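Local coordinates for ribulose-5-phosphate reductase 1 (Staphylococcus aureus, PDB 6XHK), which reduces D-ribulose 5-phosphate to D-ribitol 5-phosphate with NADPH, a step in making the poly(ribitol phosphate) teichoic acid of the cell wall, at residues 240-254 and 263-277. Sequence-based numbering, arbitrary orientation.
Sequences NQMIDYISPEGSIAL and EVNTRLVLEKGLTLI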
ATOM      1  N   ASN A 240     -12.468 -18.119   4.488  1.00 99.42           N
ATOM      2  CA  ASN A 240     -13.456 -19.042   5.037  1.00102.27           C
ATOM      3  C   ASN A 240     -13.926 -18.578   6.415  1.00 86.33           C
ATOM      4  O   ASN A 240     -15.127 -18.599   6.697  1.00 98.67           O
ATOM      5  CB  ASN A 240     -12.915 -20.473   5.074  1.00119.94           C
ATOM      6  CG  ASN A 240     -13.117 -21.216   3.734  1.00137.78           C
ATOM      7  OD1 ASN A 240     -13.433 -20.607   2.689  1.00121.35           O
ATOM      8  ND2 ASN A 240     -12.980 -22.544   3.777  1.00153.99           N
ATOM      9  N   GLN A 241     -13.012 -18.085   7.265  1.00 92.35           N
ATOM     10  CA  GLN A 241     -13.430 -17.578   8.578  1.00 85.32           C
ATOM     11  C   GLN A 241     -14.407 -16.407   8.489  1.00 84.81           C
ATOM     12  O   GLN A 241     -15.438 -16.399   9.168  1.00 91.84           O
ATOM     13  CB  GLN A 241     -12.230 -17.179   9.414  1.00 84.60           C
ATOM     14  CG  GLN A 241     -12.044 -18.011  10.635  1.00 86.03           C
ATOM     15  CD  GLN A 241     -10.864 -17.572  11.415  1.00 85.68           C
ATOM     16  OE1 GLN A 241     -10.340 -16.476  11.191  1.00107.25           O
ATOM     17  NE2 GLN A 241     -10.454 -18.389  12.382  1.00 87.22           N
ATOM     18  N   MET A 242     -14.083 -15.374   7.717  1.00 83.44           N
ATOM     19  CA  MET A 242     -15.047 -14.281   7.627  1.00 83.42           C
ATOM     20  C   MET A 242     -16.366 -14.714   6.986  1.00 96.39           C
ATOM     21  O   MET A 242     -17.428 -14.250   7.418  1.00 91.69           O
ATOM     22  CB  MET A 242     -14.438 -13.059   6.931  1.00 81.99           C
ATOM     23  CG  MET A 242     -13.630 -13.314   5.691  1.00100.48           C
ATOM     24  SD  MET A 242     -12.212 -12.182   5.652  1.00 93.68           S
ATOM     25  CE  MET A 242     -13.068 -10.654   5.358  1.00 79.75           C
ATOM     26  N   ILE A 243     -16.344 -15.624   6.004  1.00 85.50           N
ATOM     27  CA  ILE A 243     -17.597 -16.182   5.508  1.00 98.89           C
ATOM     28  C   ILE A 243     -18.406 -16.755   6.674  1.00103.72           C
ATOM     29  O   ILE A 243     -19.600 -16.469   6.825  1.00106.97           O
ATOM     30  CB  ILE A 243     -17.320 -17.234   4.411  1.00 91.72           C
ATOM     31  CG1 ILE A 243     -16.988 -16.589   3.058  1.00 87.41           C
ATOM     32  CG2 ILE A 243     -18.505 -18.184   4.241  1.00 90.84           C
ATOM     33  CD1 ILE A 243     -16.476 -17.576   2.034  1.00 88.13           C
ATOM     34  N   ASP A 244     -17.745 -17.525   7.550  1.00103.80           N
ATOM     35  CA  ASP A 244     -18.460 -18.212   8.629  1.00 91.09           C
ATOM     36  C   ASP A 244     -19.031 -17.248   9.656  1.00 91.31           C
ATOM     37  O   ASP A 244     -20.155 -17.444  10.134  1.00132.22           O
ATOM     38  CB  ASP A 244     -17.563 -19.234   9.323  1.00 91.30           C
ATOM     39  CG  ASP A 244     -17.176 -20.378   8.416  1.00131.02           C
ATOM     40  OD1 ASP A 244     -17.291 -20.245   7.182  1.00138.98           O
ATOM     41  OD2 ASP A 244     -16.807 -21.445   8.938  1.00139.53           O
ATOM     42  N   TYR A 245     -18.285 -16.210  10.019  1.00 90.73           N
ATOM     43  CA  TYR A 245     -18.692 -15.370  11.141  1.00 89.98           C
ATOM     44  C   TYR A 245     -19.521 -14.149  10.738  1.00 90.27           C
ATOM     45  O   TYR A 245     -20.106 -13.502  11.612  1.00 91.43           O
ATOM     46  CB  TYR A 245     -17.455 -14.910  11.941  1.00 88.47           C
ATOM     47  CG  TYR A 245     -16.807 -15.986  12.813  1.00 89.10           C
ATOM     48  CD1 TYR A 245     -15.855 -16.856  12.285  1.00 88.45           C
ATOM     49  CD2 TYR A 245     -17.184 -16.158  14.157  1.00 90.78           C
ATOM     50  CE1 TYR A 245     -15.278 -17.850  13.059  1.00 89.46           C
ATOM     51  CE2 TYR A 245     -16.614 -17.150  14.946  1.00 91.72           C
ATOM     52  CZ  TYR A 245     -15.662 -17.995  14.385  1.00102.50           C
ATOM     53  OH  TYR A 245     -15.084 -18.983  15.147  1.00107.19           O
ATOM     54  N   ILE A 246     -19.617 -13.816   9.465  1.00 83.19           N
ATOM     55  CA  ILE A 246     -20.191 -12.528   9.087  1.00 82.99           C
ATOM     56  C   ILE A 246     -21.716 -12.601   9.131  1.00 99.08           C
ATOM     57  O   ILE A 246     -22.323 -13.629   8.788  1.00 83.25           O
ATOM     58  CB  ILE A 246     -19.662 -12.077   7.703  1.00 81.73           C
ATOM     59  CG1 ILE A 246     -20.109 -10.647   7.397  1.00 81.82           C
ATOM     60  CG2 ILE A 246     -20.079 -13.030   6.580  1.00 80.98           C
ATOM     61  CD1 ILE A 246     -19.643 -10.153   6.093  1.00 80.85           C
ATOM     62  N   SER A 247     -22.342 -11.503   9.556  1.00 90.73           N
ATOM     63  CA  SER A 247     -23.798 -11.422   9.548  1.00 88.97           C
ATOM     64  C   SER A 247     -24.357 -11.719   8.156  1.00 95.10           C
ATOM     65  O   SER A 247     -23.729 -11.377   7.141  1.00 93.09           O
ATOM     66  CB  SER A 247     -24.273 -10.044  10.015  1.00 86.05           C
ATOM     67  OG  SER A 247     -24.096  -9.899  11.415  1.00 87.63           O
ATOM     68  N   PRO A 248     -25.531 -12.341   8.069  1.00 98.15           N
ATOM     69  CA  PRO A 248     -26.097 -12.667   6.759  1.00 88.72           C
ATOM     70  C   PRO A 248     -26.450 -11.412   5.985  1.00 83.81           C
ATOM     71  O   PRO A 248     -26.857 -10.397   6.558  1.00 92.99           O
ATOM     72  CB  PRO A 248     -27.335 -13.478   7.106  1.00 84.40           C
ATOM     73  CG  PRO A 248     -27.037 -14.031   8.433  1.00 84.98           C
ATOM     74  CD  PRO A 248     -26.280 -12.985   9.154  1.00 98.67           C
ATOM     75  N   GLU A 249     -26.268 -11.504   4.671  1.00 83.06           N
ATOM     76  CA  GLU A 249     -26.386 -10.409   3.720  1.00 97.41           C
ATOM     77  C   GLU A 249     -25.248  -9.409   3.839  1.00 99.32           C
ATOM     78  O   GLU A 249     -25.330  -8.317   3.272  1.00106.73           O
ATOM     79  CB  GLU A 249     -27.745  -9.705   3.835  1.00106.19           C
ATOM     80  CG  GLU A 249     -28.853 -10.436   3.086  1.00124.49           C
ATOM     81  CD  GLU A 249     -30.116  -9.607   2.918  1.00154.78           C
ATOM     82  OE1 GLU A 249     -30.835  -9.385   3.924  1.00159.26           O
ATOM     83  OE2 GLU A 249     -30.383  -9.175   1.771  1.00170.59           O
ATOM     84  N   GLY A 250     -24.159  -9.775   4.528  1.00 91.34           N
ATOM     85  CA  GLY A 250     -23.022  -8.879   4.634  1.00 95.89           C
ATOM     86  C   GLY A 250     -22.165  -8.841   3.375  1.00 96.31           C
ATOM     87  O   GLY A 250     -22.211  -9.738   2.528  1.00 80.46           O
ATOM     88  N   SER A 251     -21.363  -7.777   3.252  1.00 92.91           N
ATOM     89  CA  SER A 251     -20.424  -7.643   2.142  1.00 87.95           C
ATOM     90  C   SER A 251     -18.981  -7.832   2.606  1.00 79.48           C
ATOM     91  O   SER A 251     -18.630  -7.559   3.755  1.00 79.88           O
ATOM     92  CB  SER A 251     -20.579  -6.288   1.460  1.00 80.59           C
ATOM     93  OG  SER A 251     -21.940  -5.988   1.225  1.00 85.79           O
ATOM     94  N   ILE A 252     -18.142  -8.308   1.690  1.00 78.73           N
ATOM     95  CA  ILE A 252     -16.735  -8.578   1.971  1.00 92.29           C
ATOM     96  C   ILE A 252     -15.853  -7.992   0.872  1.00 77.83           C
ATOM     97  O   ILE A 252     -16.056  -8.271  -0.315  1.00 77.66           O
ATOM     98  CB  ILE A 252     -16.472 -10.080   2.096  1.00 87.72           C
ATOM     99  CG1 ILE A 252     -17.207 -10.610   3.309  1.00 78.63           C
ATOM    100  CG2 ILE A 252     -14.988 -10.322   2.212  1.00 77.81           C
ATOM    101  CD1 ILE A 252     -17.056 -12.099   3.483  1.00 78.67           C
ATOM    102  N   ALA A 253     -14.858  -7.205   1.278  1.00 87.73           N
ATOM    103  CA  ALA A 253     -13.874  -6.606   0.381  1.00 83.06           C
ATOM    104  C   ALA A 253     -12.607  -7.451   0.368  1.00 85.65           C
ATOM    105  O   ALA A 253     -12.005  -7.701   1.419  1.00 77.27           O
ATOM    106  CB  ALA A 253     -13.547  -5.173   0.798  1.00 77.84           C
ATOM    107  N   LEU A 254     -12.213  -7.889  -0.826  1.00 79.56           N
ATOM    108  CA  LEU A 254     -11.052  -8.746  -1.019  1.00 84.18           C
ATOM    109  C   LEU A 254      -9.871  -7.848  -1.367  1.00 90.96           C
ATOM    110  O   LEU A 254      -9.950  -7.066  -2.320  1.00 91.91           O
ATOM    111  CB  LEU A 254     -11.310  -9.757  -2.139  1.00 80.57           C
ATOM    112  CG  LEU A 254     -12.169 -10.994  -1.838  1.00 83.72           C
ATOM    113  CD1 LEU A 254     -11.520 -11.893  -0.770  1.00 83.05           C
ATOM    114  CD2 LEU A 254     -13.583 -10.593  -1.429  1.00105.18           C
ATOM    115  N   GLU A 263      -9.556 -22.359  -2.078  1.00 85.20           N
ATOM    116  CA  GLU A 263     -10.848 -23.008  -1.853  1.00 85.29           C
ATOM    117  C   GLU A 263     -11.797 -22.055  -1.128  1.00 83.79           C
ATOM    118  O   GLU A 263     -11.463 -21.518  -0.066  1.00 93.63           O
ATOM    119  CB  GLU A 263     -10.658 -24.276  -1.007  1.00 86.78           C
ATOM    120  CG  GLU A 263      -9.690 -25.314  -1.566  1.00121.40           C
ATOM    121  CD  GLU A 263     -10.334 -26.391  -2.403  1.00130.13           C
ATOM    122  OE1 GLU A 263     -11.571 -26.371  -2.576  1.00147.19           O
ATOM    123  OE2 GLU A 263      -9.587 -27.270  -2.891  1.00125.66           O
ATOM    124  N   VAL A 264     -12.997 -21.866  -1.672  1.00 83.26           N
ATOM    125  CA  VAL A 264     -14.022 -21.037  -1.043  1.00 86.90           C
ATOM    126  C   VAL A 264     -15.257 -21.882  -0.742  1.00 89.71           C
ATOM    127  O   VAL A 264     -15.658 -22.729  -1.550  1.00 83.40           O
ATOM    128  CB  VAL A 264     -14.378 -19.835  -1.933  1.00 81.21           C
ATOM    129  CG1 VAL A 264     -15.357 -18.942  -1.247  1.00 80.35           C
ATOM    130  CG2 VAL A 264     -13.147 -19.079  -2.248  1.00 80.89           C
ATOM    131  N   ASN A 265     -15.854 -21.668   0.436  1.00 82.27           N
ATOM    132  CA  ASN A 265     -17.119 -22.326   0.761  1.00 82.63           C
ATOM    133  C   ASN A 265     -18.253 -21.499   0.191  1.00 97.43           C
ATOM    134  O   ASN A 265     -18.807 -20.615   0.840  1.00 81.25           O
ATOM    135  CB  ASN A 265     -17.291 -22.562   2.250  1.00 82.95           C
ATOM    136  CG  ASN A 265     -18.529 -23.363   2.543  1.00117.96           C
ATOM    137  OD1 ASN A 265     -19.636 -22.837   2.482  1.00118.45           O
ATOM    138  ND2 ASN A 265     -18.367 -24.664   2.746  1.00131.36           N
ATOM    139  N   THR A 266     -18.610 -21.834  -1.043  1.00 97.34           N
ATOM    140  CA  THR A 266     -19.659 -21.131  -1.754  1.00 86.45           C
ATOM    141  C   THR A 266     -21.038 -21.465  -1.205  1.00 95.34           C
ATOM    142  O   THR A 266     -21.938 -20.607  -1.258  1.00 82.05           O
ATOM    143  CB  THR A 266     -19.537 -21.481  -3.221  1.00 82.59           C
ATOM    144  OG1 THR A 266     -19.355 -22.899  -3.326  1.00 99.17           O
ATOM    145  CG2 THR A 266     -18.339 -20.793  -3.806  1.00 82.25           C
ATOM    146  N   ARG A 267     -21.216 -22.689  -0.671  1.00 91.86           N
ATOM    147  CA  ARG A 267     -22.496 -23.054  -0.066  1.00 89.36           C
ATOM    148  C   ARG A 267     -22.959 -21.962   0.882  1.00 82.47           C
ATOM    149  O   ARG A 267     -24.105 -21.511   0.812  1.00 85.05           O
ATOM    150  CB  ARG A 267     -22.408 -24.404   0.664  1.00 89.00           C
ATOM    151  N   LEU A 268     -22.049 -21.473   1.727  1.00 82.05           N
ATOM    152  CA  LEU A 268     -22.376 -20.462   2.735  1.00 90.58           C
ATOM    153  C   LEU A 268     -22.538 -19.062   2.159  1.00 81.29           C
ATOM    154  O   LEU A 268     -23.272 -18.251   2.734  1.00 81.00           O
ATOM    155  CB  LEU A 268     -21.296 -20.418   3.811  1.00 93.90           C
ATOM    156  CG  LEU A 268     -21.608 -21.104   5.131  1.00 82.60           C
ATOM    157  CD1 LEU A 268     -21.718 -22.587   4.902  1.00 91.62           C
ATOM    158  CD2 LEU A 268     -20.506 -20.815   6.094  1.00100.31           C
ATOM    159  N   VAL A 269     -21.825 -18.738   1.077  1.00 80.62           N
ATOM    160  CA  VAL A 269     -22.052 -17.467   0.393  1.00 91.09           C
ATOM    161  C   VAL A 269     -23.478 -17.404  -0.120  1.00 90.14           C
ATOM    162  O   VAL A 269     -24.124 -16.347  -0.074  1.00 80.75           O
ATOM    163  CB  VAL A 269     -21.032 -17.266  -0.749  1.00 96.44           C
ATOM    164  CG1 VAL A 269     -21.071 -15.831  -1.267  1.00 79.62           C
ATOM    165  CG2 VAL A 269     -19.625 -17.609  -0.292  1.00 79.74           C
ATOM    166  N   LEU A 270     -23.987 -18.547  -0.597  1.00 92.68           N
ATOM    167  CA  LEU A 270     -25.384 -18.679  -1.013  1.00 87.84           C
ATOM    168  C   LEU A 270     -26.346 -18.613   0.171  1.00 82.21           C
ATOM    169  O   LEU A 270     -27.241 -17.755   0.223  1.00 82.50           O
ATOM    170  CB  LEU A 270     -25.557 -20.008  -1.736  1.00 84.70           C
ATOM    171  CG  LEU A 270     -24.902 -19.999  -3.097  1.00102.88           C
ATOM    172  CD1 LEU A 270     -25.122 -21.333  -3.716  1.00 83.97           C
ATOM    173  CD2 LEU A 270     -25.530 -18.920  -3.901  1.00110.73           C
ATOM    174  N   GLU A 271     -26.199 -19.560   1.110  1.00 82.34           N
ATOM    175  CA  GLU A 271     -27.116 -19.657   2.238  1.00 82.78           C
ATOM    176  C   GLU A 271     -27.194 -18.342   2.991  1.00 83.74           C
ATOM    177  O   GLU A 271     -28.237 -18.023   3.565  1.00 99.68           O
ATOM    178  CB  GLU A 271     -26.693 -20.802   3.173  1.00 83.07           C
ATOM    179  N   LYS A 272     -26.119 -17.546   2.970  1.00 81.97           N
ATOM    180  CA  LYS A 272     -26.060 -16.306   3.734  1.00 81.98           C
ATOM    181  C   LYS A 272     -26.222 -15.049   2.896  1.00 81.87           C
ATOM    182  O   LYS A 272     -26.340 -13.966   3.472  1.00 82.16           O
ATOM    183  CB  LYS A 272     -24.740 -16.202   4.480  1.00 81.60           C
ATOM    184  CG  LYS A 272     -24.544 -17.087   5.661  1.00 82.10           C
ATOM    185  CD  LYS A 272     -23.573 -16.373   6.575  1.00 87.18           C
ATOM    186  CE  LYS A 272     -23.161 -17.180   7.764  1.00 96.43           C
ATOM    187  NZ  LYS A 272     -22.147 -16.419   8.498  1.00 93.39           N
ATOM    188  N   GLY A 273     -26.213 -15.149   1.571  1.00 81.70           N
ATOM    189  CA  GLY A 273     -26.470 -13.983   0.750  1.00 81.91           C
ATOM    190  C   GLY A 273     -25.333 -12.997   0.721  1.00 90.17           C
ATOM    191  O   GLY A 273     -25.563 -11.790   0.574  1.00101.36           O
ATOM    192  N   LEU A 274     -24.102 -13.484   0.845  1.00 89.88           N
ATOM    193  CA  LEU A 274     -22.936 -12.629   0.988  1.00 87.76           C
ATOM    194  C   LEU A 274     -22.544 -12.027  -0.358  1.00 95.38           C
ATOM    195  O   LEU A 274     -22.675 -12.656  -1.416  1.00 95.08           O
ATOM    196  CB  LEU A 274     -21.774 -13.434   1.550  1.00 79.54           C
ATOM    197  CG  LEU A 274     -22.074 -14.103   2.884  1.00 79.94           C
ATOM    198  CD1 LEU A 274     -20.835 -14.813   3.364  1.00 79.73           C
ATOM    199  CD2 LEU A 274     -22.589 -13.106   3.931  1.00 80.48           C
ATOM    200  N   THR A 275     -22.052 -10.787  -0.309  1.00 91.61           N
ATOM    201  CA  THR A 275     -21.486 -10.116  -1.482  1.00103.35           C
ATOM    202  C   THR A 275     -19.977  -9.958  -1.296  1.00 78.93           C
ATOM    203  O   THR A 275     -19.522  -9.404  -0.289  1.00 78.79           O
ATOM    204  CB  THR A 275     -22.145  -8.750  -1.712  1.00103.72           C
ATOM    205  OG1 THR A 275     -23.562  -8.913  -1.803  1.00107.14           O
ATOM    206  CG2 THR A 275     -21.692  -8.177  -3.004  1.00 80.59           C
ATOM    207  N   LEU A 276     -19.206 -10.441  -2.265  1.00 78.65           N
ATOM    208  CA  LEU A 276     -17.744 -10.383  -2.236  1.00 93.57           C
ATOM    209  C   LEU A 276     -17.253  -9.472  -3.349  1.00 78.16           C
ATOM    210  O   LEU A 276     -17.549  -9.722  -4.519  1.00 81.25           O
ATOM    211  CB  LEU A 276     -17.128 -11.771  -2.396  1.00 87.88           C
ATOM    212  CG  LEU A 276     -17.195 -12.723  -1.205  1.00 89.50           C
ATOM    213  CD1 LEU A 276     -18.599 -13.037  -0.826  1.00 88.45           C
ATOM    214  CD2 LEU A 276     -16.482 -14.009  -1.567  1.00 78.11           C
ATOM    215  N   ILE A 277     -16.491  -8.434  -2.990  1.00 91.77           N
ATOM    216  CA  ILE A 277     -16.053  -7.402  -3.929  1.00 88.83           C
ATOM    217  C   ILE A 277     -14.518  -7.405  -3.972  1.00 86.29           C
ATOM    218  O   ILE A 277     -13.870  -7.328  -2.909  1.00 77.20           O
ATOM    219  CB  ILE A 277     -16.573  -6.020  -3.509  1.00 92.04           C
ATOM    220  CG1 ILE A 277     -18.074  -6.079  -3.255  1.00 95.18           C
ATOM    221  CG2 ILE A 277     -16.368  -5.037  -4.650  1.00 79.07           C
ATOM    222  CD1 ILE A 277     -18.681  -4.754  -2.884  1.00103.19           C
TER
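Three flat peptide carbonyls of 243-246 surround the ammonium of Lys272: NZ lies in the carbonyl planes of Ile243 and Ile246 but stands above that of Asp244, 68° out of it. Tyr245, whose CB points away from 263-277, has Gln241 O in plane at its ring edge. The setting is the Rossmann-type NADPH-binding domain, where strand 251-254, helix 266-272 and strand 275-278 form a beta-alpha-beta unit at one edge of the six-stranded parallel sheet, and residues 240-245, the end of helix 232-245, run beside helix 266-272 at 28° between their axes.

Lysine suits its place because helix 232-245 ends here, and a positive charge probably complements the partial negative charge of that end. The side chain of Lys272, extended beyond CG, carries Lys272 NZ to Ile243 O at 3.0 Å, and to Asp244 O and Ile246 O at 2.8 Å each. The carbonyl of Lys272 is used too, accepting from Glu249 N in the type II turn from Ser247 to Gly250. Gly273, at positive phi, closes helix 266-272 in a Schellman motif.

Branched Ile243 fills the groove between the helices with two arms. CG2, anti to the backbone N, rests on Leu268 CB at 3.6 Å, while CD1 reaches Val264 CG1, just ahead of the helix, at 3.7 Å, and Val269 CG2 within it. Nearer the sheet, Leu274 and Ile246 lie alongside each other, pointing opposite ways, with Leu274 CD2 3.7 Å from Ile246 CG2.

In the strands, Ile252 and Leu276 share the face covered by these helices, whereas Ser251 and Thr275 share the other. Parallel pairing makes Ile252 bond on both sides of Leu276: its N donates to Thr275 O, and its O accepts from Ile277 N at 2.7 Å, nearly straight at 168°.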